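Local atomic coordinates of putative ADP-Ribosyltransferase Scabin (Streptomyces scabiei 87.22, PDB entry 5EWY), a protein that probably transfers ADP-ribose from NAD+ to DNA, acting as a mono-ADP-ribosyltransferase toxin. Residues 47-52 and 57-62; 66-71 and 162-167; 85-90 and 189-194; 101-106 and 141-146; 105-110 and 151-156. One frame throughout, in Å; residues are numbered along the deposited sequence.

Overall arrangement
Contacts 2 and 4 are the buried ones, contacts 1 and 3 are partly buried, and contact 5 lies at the surface. Contacts 2 and 4 hold neighbouring strands of one sheet, 160-164 and 143-144, and are joined by backbone hydrogen bonds. Contact 1 packs against contact 2 through Pro164 and against contact 4 through Tyr101 and Ile103. Contacts 4 and 5 share helix 103-108, and contact 5 adds a loop beside the inhibitor pocket. Contact 3 stands apart, on the four-stranded sheet, about 25 Å from contact 4 between centres. Aliphatic contacts make up contacts 1 and 4; flat groups enter contacts 2, 3 and 5.

Contact 1 (47-52 and 57-62); sequences DPVHAA and VDVERI
Val49 is the hub, CG2 touching Val57 and both methyls touching Val59. Its CG1 lies 3.6 Å from Val59 CG2, the two side chains passing alongside and pointing opposite ways, and the same Val59 methyl is 4.1 Å from Val49 CG2. Val57 approaches differently: its CG1 comes tip to tip with Val49 CG2 at 4.2 Å. Val57 CG1 stands between the backbone N and carbonyl carbon of its residue (chi1 59°), and it also touches Ala52 CB. Pro48 CG adds a looser touch on Val59 CG2 at 4.5 Å.

Behind these methyls, each loop has an Asx turn at its own aspartate. Asp47 OD1 accepts from Val49 N at 3.0 Å, and Asp58 OD1 accepts from Glu60 N at 3.1 Å. In both, the N-H meets the oxygen from above the carboxylate plane. Two overlapping type I turns, Asp47 to His50 and Val49 to Ala52, curl the first loop, while a short 3-10 segment shapes the second. Further out, Arg168 NH1 binds the carbonyls of His50 and Ala52, Tyr101 OH bonds to Asp58 N, and Pro164 of strand 160-164 touches both Val49 and Val57.

No hydrogen bond crosses between 47-52 and 57-62. The two loops meet by apolar surfaces alone, so fit rather than bond direction probably sets their mutual placement, while hydrogen bonds run within each loop or to Arg168 and Tyr101.

Contact 2 (66-71 and 162-167); sequences PVWRTT and AFPGGI
The indole of Trp68 has Pro66 CB on one face, 4.1 Å above the plane and shifted toward the rim, while Pro164 meets the six-membered ring obliquely. Pro164 CG is equally close, at 4.0 Å, to Trp68 CH2 and Trp68 CZ3. The second flat pair is Arg69 with Phe163. Arg69 NH2 reaches the edge of the phenyl ring, near its plane, 4.1 Å from Phe163 CZ, and the guanidinium is turned 66° from the ring. One guanidinium face instead carries Thr71 O, 3.2 Å above its centre.

An extended chain, with CG anti to the backbone N (chi1 162°), takes the Arg69 head inward. There NH2 bonds to the carbonyls of Gly141 and Ala139, and NH1 to that of Gly73. Phe163 and Pro164 end strand 160-164, the middle strand of a three-stranded antiparallel sheet, and a type II turn from Phe163 to Gly166, closed by Gly166 N to Phe163 O at 3.0 Å, leads the chain out. The 66-71 loop runs beside strand 143-144, with backbone bonds from Val67 to Asp144 and from Arg69 to Gly142.

The buried guanidinium probably owes its placement to these carbonyls, with the Phe163 edge a van der Waals neighbour of NH2 lacking cation-pi geometry.

Contact 3 (85-90 and 189-194); sequences VVFEQG and ECVGNP
Phe87 lies along Asn193 from its CB outward. The CB sits 3.4 Å from Asn193 OD1, and CG is nearly as close to the same oxygen, at 3.5 Å. CD1 then passes over the amide carbon, 3.6 Å from Asn193 CG, and CE1 is 3.7 Å from Asn193 CB. That methylene stands over the ring face as a CH-pi contact, 3.6 Å from the ring centroid and 10° off the normal. The two side chains are laid head to tail with ring and amide planes almost parallel, an amide-on-ring stack. Phe87 CG is anti to its carbonyl carbon (chi1 -67°), which sends the ring from the helix across to the segment 189-194.

Helix 83-89 is thereby packed on the four-stranded antiparallel sheet, at its outermost strand 184-192 and the residues that follow it. Val172 and Val175 of the adjacent strand 172-179, and Tyr135 of strand 133-137 beyond it, also touch the ring. Cys190 ties the same strand to its partner 172-179 through the disulfide with Cys176.

On the other flank of the ring, CD2 is 4.0 Å from Pro194 CD. Next along, CE2 has Val191 CG1 at its edge, in plane, 3.9 Å away, and also lies by Asn193 CA and, obliquely, Gly192 O. CZ, the tip of the side chain, meets the carbonyl oxygen Val191 O at 3.8 Å, again near the ring plane. The amide stacked on the ring is held by its own hydrogen bonds: Asn193 ND2 donates to Val172 O and to Thr169 OG1, while Asn193 OD1 accepts from His195 N.

Contact 4 (101-106 and 141-146); sequences YDIESY and GGVDVN
The first turn of helix 103-108 packs through Ile103 on Val143 and Val145, where strand 143-144 runs into helix 145-149. The two branches of the isoleucine divide the work. Its CD1 lies 3.7 Å from Val143 CG1, the side chains crossing at a slant, whereas CG2 looks onto Val145 CG2 at a looser 4.2 Å. In Ile103, CG1 stands anti to the carbonyl carbon (chi1 -74°), which carries CD1 toward the strand while CG2 stays near the start of the second helix.

Both helices open with an aspartate N-cap. Asp102 OD2 accepts from Ser105 N at 2.9 Å with an N-H...O angle of 155°; the donor comes on the anti side of the carboxylate, 24° out of its plane. The main chain adds the bond from Tyr106 N to Asp102 O, 3.0 Å long. Asp144 likewise caps helix 145-149 with its OD1, while its OD2 bonds to Tyr120 OH.

Within the ADP-ribosyltransferase fold, strand 143-144 is one of the two edge strands flanking strand 160-164, to which Val143 is bonded at Ala162 and along which lies Glu160 of the inhibitor pocket. Ile62, Thr148 and Ile149 also pack on Ile103. One turn further on, Tyr106 OH bonds to Ser117 OG, a pocket residue, which links the capped helix to strand 115-119.

Contact 5 (105-110 and 151-156); sequences SYVLVN and DRHKWA
Val107 and Leu108, at the end of helix 103-108, meet His153, Lys154 and Trp155 of the loop before strand 160-164. The loop lies just ahead of Gln158 and Glu160, which match the Gln-X-Glu motif of the family, and is consistent with the ADP-ribosylating turn-turn (ARTT) loop; both pocket residues contact the bound inhibitor, as does Asn110.

Val107 CG1 rests on two loop side chains at once, 3.9 Å from His153 CE1 and 3.9 Å from Trp155 CB. The histidine crosses the valine at about a right angle. Its CG occupies the crowded position between backbone N and carbonyl carbon (chi1 63°), which folds the ring back over its own type I turn, with Ala156 N 3.2 Å above one face and off toward the rim. NE2 of that ring is hydrogen-bonded to Asn146 OD1. The indole, by contrast, lies antiparallel alongside Val107, and its CD1 comes 3.6 Å from the carbonyl oxygen Val107 O.

Lys154 lies against Leu108 in the last turn of the helix. Extended as far as CD, it bends at chi3 (59°), which turns CE across Leu108 at about a right angle. Its aliphatic part serves two neighbours: Lys154 CG lies 3.9 Å above the Trp155 ring plane, toward the rim, and farther along Leu108 CD1 sits 3.6 Å from Lys154 CE and 3.9 Å from Lys154 NZ.

Contact 1 (47-52 and 57-62)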
# COMPACT_ATOMS: atom_id res chain seq x y z
N ASP A 47 15.06 -6.97 -6.52
CA ASP A 47 14.84 -6.81 -5.09
C ASP A 47 13.35 -6.80 -4.80
O ASP A 47 12.64 -5.91 -5.27
CB ASP A 47 15.49 -5.50 -4.65
CG ASP A 47 15.31 -5.21 -3.19
OD1 ASP A 47 14.75 -6.07 -2.47
OD2 ASP A 47 15.76 -4.12 -2.77
N PRO A 48 12.82 -7.77 -4.03
CA PRO A 48 11.37 -7.81 -3.81
C PRO A 48 10.85 -6.67 -2.96
O PRO A 48 9.65 -6.41 -2.99
CB PRO A 48 11.15 -9.16 -3.12
CG PRO A 48 12.42 -9.40 -2.39
CD PRO A 48 13.52 -8.78 -3.21
N VAL A 49 11.73 -5.98 -2.23
CA VAL A 49 11.34 -4.79 -1.47
C VAL A 49 12.08 -3.58 -2.00
O VAL A 49 12.43 -2.66 -1.25
CB VAL A 49 11.54 -4.98 0.05
CG1 VAL A 49 10.63 -6.08 0.56
CG2 VAL A 49 13.00 -5.28 0.38
N HIS A 50 12.29 -3.55 -3.31
CA HIS A 50 12.83 -2.36 -3.96
C HIS A 50 12.12 -1.09 -3.51
O HIS A 50 12.74 -0.03 -3.40
CB HIS A 50 12.70 -2.50 -5.48
CG HIS A 50 13.17 -1.30 -6.23
ND1 HIS A 50 14.49 -0.92 -6.25
CD2 HIS A 50 12.50 -0.38 -6.96
CE1 HIS A 50 14.62 0.17 -6.98
NE2 HIS A 50 13.43 0.52 -7.43
N ALA A 51 10.81 -1.18 -3.26
CA ALA A 51 10.03 0.01 -2.97
C ALA A 51 10.17 0.47 -1.53
O ALA A 51 9.68 1.56 -1.22
CB ALA A 51 8.56 -0.28 -3.22
N ALA A 52 10.85 -0.27 -0.68
CA ALA A 52 10.78 -0.04 0.76
C ALA A 52 11.34 1.33 1.14
O ALA A 52 12.43 1.72 0.70
CB ALA A 52 11.54 -1.14 1.48
N VAL A 57 13.81 -3.86 6.71
CA VAL A 57 12.86 -4.96 6.78
C VAL A 57 13.56 -6.25 6.40
O VAL A 57 14.41 -6.29 5.51
CB VAL A 57 11.65 -4.68 5.87
CG1 VAL A 57 12.08 -4.49 4.40
CG2 VAL A 57 10.63 -5.79 6.02
N ASP A 58 13.19 -7.33 7.09
CA ASP A 58 13.82 -8.63 6.92
C ASP A 58 12.84 -9.56 6.21
O ASP A 58 11.97 -10.16 6.85
CB ASP A 58 14.24 -9.20 8.27
CG ASP A 58 14.90 -10.56 8.14
OD1 ASP A 58 15.10 -11.01 6.99
OD2 ASP A 58 15.23 -11.16 9.19
N VAL A 59 13.01 -9.69 4.89
CA VAL A 59 12.10 -10.48 4.06
C VAL A 59 12.03 -11.93 4.52
O VAL A 59 11.00 -12.59 4.35
CB VAL A 59 12.52 -10.35 2.59
CG1 VAL A 59 11.81 -11.39 1.72
CG2 VAL A 59 12.23 -8.95 2.07
N GLU A 60 13.12 -12.45 5.08
CA GLU A 60 13.12 -13.85 5.47
C GLU A 60 12.21 -14.12 6.66
O GLU A 60 11.88 -15.28 6.92
CB GLU A 60 14.54 -14.33 5.75
CG GLU A 60 15.40 -14.42 4.49
CD GLU A 60 16.85 -14.80 4.77
OE1 GLU A 60 17.17 -15.12 5.93
OE2 GLU A 60 17.66 -14.78 3.82
N ARG A 61 11.78 -13.08 7.38
CA ARG A 61 10.90 -13.24 8.52
C ARG A 61 9.43 -13.17 8.16
O ARG A 61 8.58 -13.39 9.03
CB ARG A 61 11.21 -12.17 9.57
CG ARG A 61 12.53 -12.41 10.29
CD ARG A 61 12.89 -11.27 11.21
NE ARG A 61 11.89 -11.06 12.25
CZ ARG A 61 11.81 -9.97 13.00
NH1 ARG A 61 12.66 -8.97 12.82
NH2 ARG A 61 10.86 -9.86 13.93
N ILE A 62 9.10 -12.89 6.90
CA ILE A 62 7.70 -12.85 6.50
C ILE A 62 7.12 -14.25 6.60
O ILE A 62 7.73 -15.22 6.12
CB ILE A 62 7.56 -12.30 5.07
CG1 ILE A 62 8.06 -10.86 4.99
CG2 ILE A 62 6.12 -12.39 4.61
CD1 ILE A 62 8.26 -10.38 3.57

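Contact 2 (66-71 and 162-167)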
# COMPACT_ATOMS: atom_id res chain seq x y z
N PRO A 66 5.58 -15.53 1.28
CA PRO A 66 4.79 -14.51 0.57
C PRO A 66 4.64 -14.84 -0.91
O PRO A 66 5.54 -15.40 -1.55
CB PRO A 66 5.61 -13.23 0.76
CG PRO A 66 6.98 -13.69 0.95
CD PRO A 66 6.88 -14.99 1.69
N VAL A 67 3.46 -14.55 -1.42
CA VAL A 67 3.22 -14.50 -2.85
C VAL A 67 3.28 -13.03 -3.24
O VAL A 67 2.42 -12.23 -2.85
CB VAL A 67 1.87 -15.13 -3.22
CG1 VAL A 67 1.67 -15.04 -4.72
CG2 VAL A 67 1.82 -16.57 -2.75
N TRP A 68 4.31 -12.65 -3.99
CA TRP A 68 4.52 -11.26 -4.34
C TRP A 68 3.63 -10.86 -5.50
O TRP A 68 3.41 -11.64 -6.43
CB TRP A 68 5.97 -11.04 -4.75
CG TRP A 68 6.92 -11.37 -3.65
CD1 TRP A 68 7.60 -12.54 -3.48
CD2 TRP A 68 7.29 -10.52 -2.56
NE1 TRP A 68 8.37 -12.47 -2.34
CE2 TRP A 68 8.21 -11.24 -1.77
CE3 TRP A 68 6.95 -9.22 -2.19
CZ2 TRP A 68 8.78 -10.70 -0.61
CZ3 TRP A 68 7.52 -8.69 -1.05
CH2 TRP A 68 8.42 -9.42 -0.27
N ARG A 69 3.15 -9.63 -5.43
CA ARG A 69 2.40 -9.04 -6.53
C ARG A 69 3.34 -8.81 -7.72
O ARG A 69 4.46 -8.31 -7.56
CB ARG A 69 1.81 -7.72 -6.06
CG ARG A 69 1.37 -6.77 -7.18
CD ARG A 69 0.64 -5.60 -6.57
NE ARG A 69 0.51 -4.42 -7.44
CZ ARG A 69 1.44 -3.48 -7.56
NH1 ARG A 69 1.24 -2.43 -8.34
NH2 ARG A 69 2.60 -3.61 -6.94
N THR A 70 2.89 -9.21 -8.91
CA THR A 70 3.71 -9.07 -10.11
C THR A 70 3.08 -8.12 -11.11
O THR A 70 3.67 -7.89 -12.17
CB THR A 70 3.99 -10.44 -10.76
OG1 THR A 70 2.76 -11.06 -11.13
CG2 THR A 70 4.74 -11.34 -9.80
N THR A 71 1.90 -7.61 -10.85
CA THR A 71 1.30 -6.58 -11.67
C THR A 71 1.78 -5.21 -11.21
O THR A 71 2.48 -5.07 -10.19
CB THR A 71 -0.22 -6.69 -11.62
OG1 THR A 71 -0.65 -6.57 -10.25
CG2 THR A 71 -0.69 -8.02 -12.16
N ALA A 162 0.42 -5.85 0.92
CA ALA A 162 1.20 -5.41 2.07
C ALA A 162 2.64 -5.15 1.66
O ALA A 162 3.32 -6.06 1.17
CB ALA A 162 1.17 -6.47 3.16
N PHE A 163 3.12 -3.93 1.89
CA PHE A 163 4.46 -3.54 1.47
C PHE A 163 5.45 -3.69 2.62
O PHE A 163 5.43 -2.86 3.55
CB PHE A 163 4.49 -2.12 0.91
CG PHE A 163 4.04 -2.08 -0.52
CD1 PHE A 163 4.95 -2.25 -1.55
CD2 PHE A 163 2.69 -1.97 -0.83
CE1 PHE A 163 4.52 -2.28 -2.86
CE2 PHE A 163 2.26 -2.00 -2.13
CZ PHE A 163 3.16 -2.16 -3.16
N PRO A 164 6.29 -4.71 2.64
CA PRO A 164 7.28 -4.83 3.73
C PRO A 164 8.33 -3.74 3.61
O PRO A 164 8.93 -3.54 2.55
CB PRO A 164 7.90 -6.22 3.52
CG PRO A 164 7.05 -6.90 2.47
CD PRO A 164 6.45 -5.78 1.65
N GLY A 165 8.53 -3.00 4.70
CA GLY A 165 9.39 -1.84 4.68
C GLY A 165 8.72 -0.59 4.17
O GLY A 165 9.38 0.45 4.07
N GLY A 166 7.43 -0.66 3.87
CA GLY A 166 6.70 0.49 3.37
C GLY A 166 7.06 0.86 1.95
O GLY A 166 7.44 0.01 1.14
N ILE A 167 6.88 2.14 1.64
CA ILE A 167 6.83 2.63 0.27
C ILE A 167 7.48 4.00 0.21
O ILE A 167 7.01 4.94 0.86
CB ILE A 167 5.38 2.75 -0.22
CG1 ILE A 167 4.59 1.45 -0.02
CG2 ILE A 167 5.35 3.18 -1.71
CD1 ILE A 167 3.12 1.62 -0.24

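Contact 3 (85-90 and 189-194)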
# COMPACT_ATOMS: atom_id res chain seq x y z
N VAL A 85 3.21 15.26 4.96
CA VAL A 85 4.05 14.28 5.63
C VAL A 85 4.36 13.11 4.70
O VAL A 85 5.52 12.70 4.56
CB VAL A 85 3.34 13.80 6.91
CG1 VAL A 85 4.18 12.74 7.61
CG2 VAL A 85 3.00 14.98 7.83
N VAL A 86 3.33 12.55 4.07
CA VAL A 86 3.52 11.38 3.22
C VAL A 86 4.38 11.71 2.00
O VAL A 86 5.24 10.92 1.62
CB VAL A 86 2.16 10.81 2.80
CG1 VAL A 86 2.32 9.69 1.78
CG2 VAL A 86 1.41 10.28 3.99
N PHE A 87 4.19 12.88 1.40
CA PHE A 87 5.02 13.18 0.24
C PHE A 87 6.48 13.40 0.63
O PHE A 87 7.38 13.14 -0.17
CB PHE A 87 4.49 14.41 -0.50
CG PHE A 87 3.15 14.22 -1.15
CD1 PHE A 87 2.55 12.96 -1.25
CD2 PHE A 87 2.50 15.31 -1.70
CE1 PHE A 87 1.29 12.81 -1.85
CE2 PHE A 87 1.26 15.15 -2.32
CZ PHE A 87 0.67 13.92 -2.40
N GLU A 88 6.74 13.85 1.86
CA GLU A 88 8.12 14.00 2.29
C GLU A 88 8.75 12.66 2.69
O GLU A 88 9.90 12.39 2.34
CB GLU A 88 8.17 15.00 3.44
CG GLU A 88 9.57 15.37 3.88
CD GLU A 88 9.68 16.82 4.30
OE1 GLU A 88 9.35 17.70 3.47
OE2 GLU A 88 10.07 17.07 5.46
N GLN A 89 8.02 11.82 3.43
CA GLN A 89 8.59 10.63 4.04
C GLN A 89 8.27 9.34 3.30
O GLN A 89 8.90 8.32 3.60
CB GLN A 89 7.98 10.38 5.42
CG GLN A 89 8.23 11.39 6.44
CD GLN A 89 7.55 11.02 7.75
OE1 GLN A 89 6.84 10.01 7.86
NE2 GLN A 89 7.77 11.83 8.73
N GLY A 90 7.30 9.36 2.41
CA GLY A 90 6.71 8.11 1.95
C GLY A 90 5.83 7.53 3.05
O GLY A 90 5.47 8.22 4.00
N GLU A 189 -9.66 18.91 -5.05
CA GLU A 189 -8.63 19.07 -4.03
C GLU A 189 -7.60 17.94 -4.05
O GLU A 189 -6.75 17.88 -3.16
CB GLU A 189 -9.28 19.18 -2.65
CG GLU A 189 -10.26 20.32 -2.54
CD GLU A 189 -10.95 20.37 -1.19
OE1 GLU A 189 -10.30 20.03 -0.18
OE2 GLU A 189 -12.14 20.72 -1.17
N CYS A 190 -7.60 17.11 -5.08
CA CYS A 190 -6.51 16.15 -5.23
C CYS A 190 -5.19 16.89 -5.47
O CYS A 190 -5.17 18.01 -5.99
CB CYS A 190 -6.77 15.17 -6.37
SG CYS A 190 -8.34 14.27 -6.31
N VAL A 191 -4.10 16.26 -5.05
CA VAL A 191 -2.76 16.85 -5.15
C VAL A 191 -1.81 15.78 -5.67
O VAL A 191 -1.81 14.64 -5.18
CB VAL A 191 -2.25 17.34 -3.78
CG1 VAL A 191 -0.90 18.04 -3.91
CG2 VAL A 191 -3.26 18.28 -3.13
N GLY A 192 -1.01 16.13 -6.68
CA GLY A 192 0.06 15.25 -7.08
C GLY A 192 1.30 15.41 -6.22
O GLY A 192 1.64 16.51 -5.78
N ASN A 193 1.98 14.29 -6.02
CA ASN A 193 3.22 14.29 -5.26
C ASN A 193 4.36 14.79 -6.14
O ASN A 193 4.64 14.18 -7.17
CB ASN A 193 3.50 12.86 -4.77
CG ASN A 193 4.82 12.72 -4.05
OD1 ASN A 193 5.46 13.71 -3.69
ND2 ASN A 193 5.23 11.48 -3.84
N PRO A 194 5.02 15.90 -5.79
CA PRO A 194 6.12 16.39 -6.63
C PRO A 194 7.27 15.40 -6.76
O PRO A 194 8.08 15.52 -7.70
CB PRO A 194 6.55 17.69 -5.94
CG PRO A 194 6.09 17.58 -4.57
CD PRO A 194 4.83 16.75 -4.60

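Contact 4 (101-106 and 141-146)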
# COMPACT_ATOMS: atom_id res chain seq x y z
N TYR A 101 5.50 -9.80 11.91
CA TYR A 101 5.81 -10.24 10.55
C TYR A 101 4.82 -11.26 10.01
O TYR A 101 4.83 -11.53 8.81
CB TYR A 101 7.23 -10.82 10.49
CG TYR A 101 8.29 -9.79 10.19
CD1 TYR A 101 8.75 -8.94 11.18
CD2 TYR A 101 8.80 -9.64 8.91
CE1 TYR A 101 9.72 -7.99 10.92
CE2 TYR A 101 9.77 -8.69 8.64
CZ TYR A 101 10.22 -7.86 9.64
OH TYR A 101 11.18 -6.91 9.39
N ASP A 102 3.97 -11.85 10.86
CA ASP A 102 2.99 -12.80 10.34
C ASP A 102 1.82 -12.05 9.72
O ASP A 102 1.15 -11.26 10.39
CB ASP A 102 2.49 -13.77 11.40
CG ASP A 102 1.56 -14.80 10.79
OD1 ASP A 102 2.06 -15.71 10.09
OD2 ASP A 102 0.33 -14.69 10.98
N ILE A 103 1.57 -12.33 8.44
CA ILE A 103 0.60 -11.54 7.69
C ILE A 103 -0.81 -11.78 8.20
O ILE A 103 -1.59 -10.84 8.36
CB ILE A 103 0.74 -11.84 6.19
CG1 ILE A 103 2.01 -11.17 5.66
CG2 ILE A 103 -0.49 -11.35 5.42
CD1 ILE A 103 2.54 -11.81 4.48
N GLU A 104 -1.17 -13.05 8.42
CA GLU A 104 -2.51 -13.35 8.91
C GLU A 104 -2.77 -12.66 10.25
O GLU A 104 -3.85 -12.10 10.46
CB GLU A 104 -2.67 -14.87 9.04
CG GLU A 104 -4.10 -15.34 9.08
CD GLU A 104 -4.22 -16.84 9.28
OE1 GLU A 104 -3.20 -17.54 9.54
OE2 GLU A 104 -5.37 -17.33 9.19
N SER A 105 -1.78 -12.68 11.15
CA SER A 105 -1.93 -12.03 12.45
C SER A 105 -2.15 -10.53 12.27
O SER A 105 -3.04 -9.95 12.89
CB SER A 105 -0.70 -12.27 13.33
OG SER A 105 -0.54 -13.63 13.66
N TYR A 106 -1.36 -9.90 11.39
CA TYR A 106 -1.43 -8.45 11.18
C TYR A 106 -2.78 -8.05 10.60
O TYR A 106 -3.37 -7.04 11.02
CB TYR A 106 -0.30 -8.05 10.22
CG TYR A 106 -0.45 -6.68 9.59
CD1 TYR A 106 -0.31 -5.53 10.35
CD2 TYR A 106 -0.71 -6.54 8.23
CE1 TYR A 106 -0.44 -4.28 9.78
CE2 TYR A 106 -0.85 -5.29 7.65
CZ TYR A 106 -0.71 -4.16 8.44
OH TYR A 106 -0.84 -2.90 7.90
N GLY A 141 5.99 -4.50 -6.65
CA GLY A 141 6.08 -5.51 -5.62
C GLY A 141 4.94 -5.50 -4.63
O GLY A 141 3.78 -5.28 -4.99
N GLY A 142 5.28 -5.73 -3.37
CA GLY A 142 4.24 -5.92 -2.35
C GLY A 142 3.80 -7.36 -2.26
O GLY A 142 3.90 -8.14 -3.20
N VAL A 143 3.38 -7.74 -1.06
CA VAL A 143 2.87 -9.08 -0.81
C VAL A 143 1.36 -9.07 -1.06
O VAL A 143 0.62 -8.32 -0.42
CB VAL A 143 3.17 -9.53 0.63
CG1 VAL A 143 2.60 -10.91 0.86
CG2 VAL A 143 4.67 -9.49 0.92
N ASP A 144 0.91 -9.91 -1.98
CA ASP A 144 -0.52 -10.03 -2.26
C ASP A 144 -1.14 -10.86 -1.14
O ASP A 144 -0.90 -12.06 -1.03
CB ASP A 144 -0.75 -10.64 -3.64
CG ASP A 144 -2.21 -10.66 -4.03
OD1 ASP A 144 -3.04 -11.06 -3.19
OD2 ASP A 144 -2.55 -10.30 -5.18
N VAL A 145 -1.94 -10.20 -0.29
CA VAL A 145 -2.40 -10.85 0.93
C VAL A 145 -3.26 -12.06 0.61
O VAL A 145 -3.05 -13.14 1.16
CB VAL A 145 -3.12 -9.84 1.84
CG1 VAL A 145 -3.88 -10.57 2.99
CG2 VAL A 145 -2.13 -8.88 2.44
N ASN A 146 -4.27 -11.89 -0.24
CA ASN A 146 -5.17 -13.00 -0.50
C ASN A 146 -4.48 -14.16 -1.22
O ASN A 146 -4.84 -15.32 -1.00
CB ASN A 146 -6.41 -12.54 -1.26
CG ASN A 146 -7.31 -11.68 -0.42
OD1 ASN A 146 -7.05 -11.44 0.77
ND2 ASN A 146 -8.38 -11.19 -1.03

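Contact 5 (105-110 and 151-156)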
# COMPACT_ATOMS: atom_id res chain seq x y z
N SER A 105 -1.78 -12.68 11.15
CA SER A 105 -1.93 -12.03 12.45
C SER A 105 -2.15 -10.53 12.27
O SER A 105 -3.04 -9.95 12.89
CB SER A 105 -0.70 -12.27 13.33
OG SER A 105 -0.54 -13.63 13.66
N TYR A 106 -1.36 -9.90 11.39
CA TYR A 106 -1.43 -8.45 11.18
C TYR A 106 -2.78 -8.05 10.60
O TYR A 106 -3.37 -7.04 11.02
CB TYR A 106 -0.30 -8.05 10.22
CG TYR A 106 -0.45 -6.68 9.59
CD1 TYR A 106 -0.31 -5.53 10.35
CD2 TYR A 106 -0.71 -6.54 8.23
CE1 TYR A 106 -0.44 -4.28 9.78
CE2 TYR A 106 -0.85 -5.29 7.65
CZ TYR A 106 -0.71 -4.16 8.44
OH TYR A 106 -0.84 -2.90 7.90
N VAL A 107 -3.29 -8.84 9.67
CA VAL A 107 -4.58 -8.56 9.03
C VAL A 107 -5.73 -8.70 10.02
O VAL A 107 -6.70 -7.93 9.99
CB VAL A 107 -4.76 -9.49 7.83
CG1 VAL A 107 -6.23 -9.51 7.34
CG2 VAL A 107 -3.80 -9.08 6.71
N LEU A 108 -5.68 -9.72 10.87
CA LEU A 108 -6.80 -10.01 11.75
C LEU A 108 -6.80 -9.11 12.98
O LEU A 108 -7.87 -8.70 13.44
CB LEU A 108 -6.75 -11.47 12.21
CG LEU A 108 -8.03 -11.93 12.92
CD1 LEU A 108 -9.16 -12.05 11.92
CD2 LEU A 108 -7.81 -13.25 13.64
N VAL A 109 -5.63 -8.81 13.52
CA VAL A 109 -5.49 -8.11 14.80
C VAL A 109 -4.53 -6.96 14.57
O VAL A 109 -3.32 -7.17 14.44
CB VAL A 109 -4.96 -9.04 15.90
CG1 VAL A 109 -4.69 -8.25 17.17
CG2 VAL A 109 -5.94 -10.15 16.16
N ASN A 110 -5.06 -5.74 14.53
CA ASN A 110 -4.23 -4.57 14.31
C ASN A 110 -3.11 -4.54 15.34
O ASN A 110 -3.36 -4.60 16.55
CB ASN A 110 -5.08 -3.30 14.39
CG ASN A 110 -4.32 -2.05 13.97
OD1 ASN A 110 -3.27 -2.13 13.34
ND2 ASN A 110 -4.87 -0.89 14.32
N ASP A 151 -8.33 -16.38 0.18
CA ASP A 151 -9.37 -15.38 -0.03
C ASP A 151 -10.63 -15.67 0.78
O ASP A 151 -11.71 -15.17 0.44
CB ASP A 151 -9.71 -15.22 -1.52
CG ASP A 151 -10.24 -16.49 -2.15
OD1 ASP A 151 -10.50 -17.48 -1.44
OD2 ASP A 151 -10.41 -16.50 -3.39
N ARG A 152 -10.50 -16.44 1.85
CA ARG A 152 -11.63 -16.85 2.68
C ARG A 152 -11.61 -16.21 4.06
O ARG A 152 -12.58 -16.39 4.81
CB ARG A 152 -11.63 -18.37 2.85
CG ARG A 152 -11.65 -19.15 1.54
CD ARG A 152 -12.96 -18.98 0.80
NE ARG A 152 -12.98 -19.75 -0.44
CZ ARG A 152 -13.23 -21.05 -0.51
NH1 ARG A 152 -13.48 -21.75 0.59
NH2 ARG A 152 -13.23 -21.67 -1.68
N HIS A 153 -10.55 -15.50 4.41
CA HIS A 153 -10.47 -14.90 5.73
C HIS A 153 -11.39 -13.68 5.82
O HIS A 153 -11.92 -13.18 4.82
CB HIS A 153 -9.03 -14.51 6.05
CG HIS A 153 -8.47 -13.47 5.14
ND1 HIS A 153 -8.50 -12.12 5.42
CD2 HIS A 153 -7.88 -13.58 3.92
CE1 HIS A 153 -7.94 -11.45 4.43
NE2 HIS A 153 -7.54 -12.32 3.51
N LYS A 154 -11.59 -13.23 7.06
CA LYS A 154 -12.60 -12.23 7.36
C LYS A 154 -12.46 -10.98 6.49
O LYS A 154 -13.45 -10.36 6.12
CB LYS A 154 -12.50 -11.85 8.83
CG LYS A 154 -13.55 -10.86 9.29
CD LYS A 154 -13.78 -10.94 10.80
CE LYS A 154 -12.51 -10.66 11.60
NZ LYS A 154 -12.71 -10.81 13.08
N TRP A 155 -11.22 -10.59 6.20
CA TRP A 155 -10.95 -9.32 5.54
C TRP A 155 -10.54 -9.49 4.08
O TRP A 155 -9.91 -8.59 3.50
CB TRP A 155 -9.89 -8.56 6.33
CG TRP A 155 -10.42 -8.18 7.68
CD1 TRP A 155 -10.00 -8.64 8.88
CD2 TRP A 155 -11.52 -7.30 7.94
NE1 TRP A 155 -10.77 -8.09 9.90
CE2 TRP A 155 -11.69 -7.25 9.33
CE3 TRP A 155 -12.35 -6.53 7.12
CZ2 TRP A 155 -12.68 -6.48 9.93
CZ3 TRP A 155 -13.33 -5.76 7.71
CH2 TRP A 155 -13.49 -5.74 9.11
N ALA A 156 -10.93 -10.61 3.46
CA ALA A 156 -10.51 -10.83 2.08
C ALA A 156 -11.06 -9.76 1.16
O ALA A 156 -10.44 -9.48 0.12
CB ALA A 156 -10.97 -12.21 1.61